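Local coordinates for uncharacterized protein conserved in bacteria (Cupriavidus necator, PDB 5DMH) that catalyses the ATP-dependent phosphorylation of 3-oxo-tetronate to 3-oxo-tetronate 4-phosphate, as a member of the four-carbon acid sugar kinase family, at residues Arg155-Arg159 with Gly160-Val164. Numbering follows the deposited sequence.
Sequences RTIFR and GHLFV
Phe-158 and His-161 close a beta hairpin with a two-residue loop; Arg-159 and Gly-160 fill the corners of its type I' turn. Both turn residues have positive phi, as this turn requires. The hairpin belongs to the sugar-binding N-terminal domain. Two hydrogen-bonded pairs tie its strands, Thr-156 with Phe-163 and Phe-158 with His-161. The bond from Phe-163 N to Thr-156 O is 2.8 Å long and nearly straight, at 174°. On the turn itself, Asp-232 takes the N-H groups of Arg-159 and Gly-160 with its two carboxylate oxygens.

The side chain of His-161 lies alongside the turn, with a ring edge to it. Its CB lies 3.4 Å from Phe-158 O, the same oxygen that accepts the hydrogen bond from His-161 N. CG sits beside the backbone N (chi1 -74°), which sets the ring edge beside the carbonyl of Arg-159. ND1 then donates to Arg-159 O at 2.9 Å. That oxygen lies in the ring plane, but ND1 stands above the carbonyl plane, off the lone pairs. CE1 follows at 3.6 Å from the same oxygen.

On the face that carries Arg-155, Ile-157, Leu-162 and Val-164, Ile-157 CG1 meets Leu-162 CD1 at 3.9 Å, and both side chains touch Leu-187 of helix 187-193. At the far end, the side chains of Arg-155 and Val-164 lie side by side and point the same way. Arg-155 NE is bonded to Ser-118 OG, while its NH2 comes 3.7 Å from Val-164 CG1. Leu-162 CD1 also reaches to 3.4 Å from the backbone oxygen Thr-156 O, the atom that accepts Phe-163 N-H.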
ATOM      1  N   ARG A 155     -13.458  -4.180  -3.571  1.00 15.39           N
ATOM      2  CA  ARG A 155     -13.390  -3.033  -4.476  1.00 13.63           C
ATOM      3  C   ARG A 155     -13.680  -3.477  -5.903  1.00 11.73           C
ATOM      4  O   ARG A 155     -12.973  -4.342  -6.441  1.00 15.59           O
ATOM      5  CB  ARG A 155     -12.023  -2.342  -4.459  1.00 13.03           C
ATOM      6  CG  ARG A 155     -11.666  -1.591  -3.169  1.00 16.29           C
ATOM      7  CD  ARG A 155     -10.942  -2.450  -2.137  1.00 17.76           C
ATOM      8  NE  ARG A 155     -10.516  -1.615  -1.023  1.00 16.77           N
ATOM      9  CZ  ARG A 155     -11.220  -1.391   0.091  1.00 15.34           C
ATOM     10  NH1 ARG A 155     -10.742  -0.580   1.021  1.00 19.98           N
ATOM     11  NH2 ARG A 155     -12.395  -1.971   0.303  1.00 15.78           N
ATOM     12  N   THR A 156     -14.747  -2.922  -6.484  1.00 14.52           N
ATOM     13  CA  THR A 156     -15.032  -3.081  -7.907  1.00 15.62           C
ATOM     14  C   THR A 156     -15.258  -1.742  -8.617  1.00 15.22           C
ATOM     15  O   THR A 156     -15.553  -0.722  -7.978  1.00 15.23           O
ATOM     16  CB  THR A 156     -16.245  -4.038  -8.164  1.00 14.00           C
ATOM     17  OG1 THR A 156     -17.423  -3.536  -7.535  1.00 15.05           O
ATOM     18  CG2 THR A 156     -15.945  -5.425  -7.654  1.00 16.95           C
ATOM     19  N   ILE A 157     -15.107  -1.756  -9.947  1.00 12.77           N
ATOM     20  CA  ILE A 157     -15.203  -0.573 -10.789  1.00 12.51           C
ATOM     21  C   ILE A 157     -16.129  -0.839 -11.990  1.00 11.90           C
ATOM     22  O   ILE A 157     -15.943  -1.806 -12.711  1.00 14.03           O
ATOM     23  CB  ILE A 157     -13.829  -0.102 -11.345  1.00 16.37           C
ATOM     24  CG1 ILE A 157     -12.822   0.116 -10.216  1.00 16.33           C
ATOM     25  CG2 ILE A 157     -13.990   1.209 -12.085  1.00 15.64           C
ATOM     26  CD1 ILE A 157     -11.419   0.267 -10.710  1.00 15.22           C
ATOM     27  N   PHE A 158     -17.141   0.008 -12.122  1.00 13.19           N
ATOM     28  CA  PHE A 158     -18.187  -0.103 -13.151  1.00 13.78           C
ATOM     29  C   PHE A 158     -18.437   1.276 -13.738  1.00 14.05           C
ATOM     30  O   PHE A 158     -18.744   2.221 -13.023  1.00 13.54           O
ATOM     31  CB  PHE A 158     -19.489  -0.681 -12.564  1.00 15.38           C
ATOM     32  CG  PHE A 158     -20.606  -0.831 -13.576  1.00 12.94           C
ATOM     33  CD1 PHE A 158     -20.672  -1.957 -14.383  1.00 14.57           C
ATOM     34  CD2 PHE A 158     -21.578   0.143 -13.724  1.00 13.01           C
ATOM     35  CE1 PHE A 158     -21.698  -2.103 -15.291  1.00 13.57           C
ATOM     36  CE2 PHE A 158     -22.595  -0.004 -14.643  1.00 14.43           C
ATOM     37  CZ  PHE A 158     -22.668  -1.128 -15.410  1.00 19.11           C
ATOM     38  N   ARG A 159     -18.321   1.393 -15.063  1.00 13.01           N
ATOM     39  CA  ARG A 159     -18.432   2.684 -15.749  1.00 12.93           C
ATOM     40  C   ARG A 159     -17.566   3.745 -15.073  1.00 12.76           C
ATOM     41  O   ARG A 159     -17.935   4.903 -14.983  1.00 15.60           O
ATOM     42  CB  ARG A 159     -19.883   3.119 -15.898  1.00 15.77           C
ATOM     43  CG  ARG A 159     -20.680   2.165 -16.805  1.00 16.85           C
ATOM     44  CD  ARG A 159     -22.129   2.591 -17.036  1.00 17.22           C
ATOM     45  NE  ARG A 159     -22.756   1.673 -17.980  1.00 18.53           N
ATOM     46  CZ  ARG A 159     -22.727   1.815 -19.308  1.00 18.95           C
ATOM     47  NH1 ARG A 159     -22.121   2.843 -19.876  1.00 18.78           N
ATOM     48  NH2 ARG A 159     -23.297   0.907 -20.071  1.00 19.68           N
ATOM     49  N   GLY A 160     -16.406   3.296 -14.623  1.00 13.36           N
ATOM     50  CA  GLY A 160     -15.376   4.143 -14.059  1.00 12.81           C
ATOM     51  C   GLY A 160     -15.605   4.542 -12.617  1.00 16.77           C
ATOM     52  O   GLY A 160     -14.777   5.253 -12.050  1.00 18.49           O
ATOM     53  N   HIS A 161     -16.722   4.082 -12.040  1.00 13.69           N
ATOM     54  CA  HIS A 161     -17.118   4.438 -10.690  1.00 15.59           C
ATOM     55  C   HIS A 161     -16.649   3.338  -9.722  1.00 20.17           C
ATOM     56  O   HIS A 161     -16.873   2.146  -9.939  1.00 13.75           O
ATOM     57  CB  HIS A 161     -18.652   4.627 -10.610  1.00 16.91           C
ATOM     58  CG  HIS A 161     -19.144   5.895 -11.248  1.00 15.98           C
ATOM     59  ND1 HIS A 161     -19.036   6.138 -12.598  1.00 14.55           N
ATOM     60  CD2 HIS A 161     -19.730   6.997 -10.715  1.00 14.60           C
ATOM     61  CE1 HIS A 161     -19.556   7.323 -12.879  1.00 13.67           C
ATOM     62  NE2 HIS A 161     -19.950   7.880 -11.752  1.00 16.08           N
ATOM     63  N   LEU A 162     -16.004   3.747  -8.635  1.00 12.91           N
ATOM     64  CA  LEU A 162     -15.477   2.807  -7.664  1.00 12.27           C
ATOM     65  C   LEU A 162     -16.478   2.484  -6.537  1.00 13.81           C
ATOM     66  O   LEU A 162     -17.029   3.380  -5.885  1.00 14.39           O
ATOM     67  CB  LEU A 162     -14.170   3.367  -7.080  1.00 14.41           C
ATOM     68  CG  LEU A 162     -13.425   2.540  -6.035  1.00 15.19           C
ATOM     69  CD1 LEU A 162     -13.069   1.152  -6.505  1.00 15.76           C
ATOM     70  CD2 LEU A 162     -12.181   3.275  -5.618  1.00 17.02           C
ATOM     71  N   PHE A 163     -16.698   1.187  -6.338  1.00 12.09           N
ATOM     72  CA  PHE A 163     -17.559   0.632  -5.291  1.00 13.54           C
ATOM     73  C   PHE A 163     -16.738  -0.121  -4.242  1.00 14.93           C
ATOM     74  O   PHE A 163     -15.750  -0.809  -4.553  1.00 15.49           O
ATOM     75  CB  PHE A 163     -18.621  -0.329  -5.878  1.00 12.65           C
ATOM     76  CG  PHE A 163     -19.678   0.365  -6.715  1.00 12.20           C
ATOM     77  CD1 PHE A 163     -19.409   0.714  -8.020  1.00 13.88           C
ATOM     78  CD2 PHE A 163     -20.941   0.634  -6.202  1.00 16.23           C
ATOM     79  CE1 PHE A 163     -20.368   1.365  -8.786  1.00 14.46           C
ATOM     80  CE2 PHE A 163     -21.890   1.285  -6.966  1.00 19.31           C
ATOM     81  CZ  PHE A 163     -21.604   1.634  -8.253  1.00 17.93           C
ATOM     82  N   VAL A 164     -17.138   0.098  -2.993  1.00 18.45           N
ATOM     83  CA  VAL A 164     -16.681  -0.662  -1.846  1.00 14.45           C
ATOM     84  C   VAL A 164     -17.886  -1.441  -1.325  1.00 13.70           C
ATOM     85  O   VAL A 164     -18.847  -0.870  -0.771  1.00 17.02           O
ATOM     86  CB  VAL A 164     -16.138   0.301  -0.741  1.00 16.48           C
ATOM     87  CG1 VAL A 164     -15.717  -0.465   0.485  1.00 14.95           C
ATOM     88  CG2 VAL A 164     -14.988   1.120  -1.287  1.00 18.07           C
TER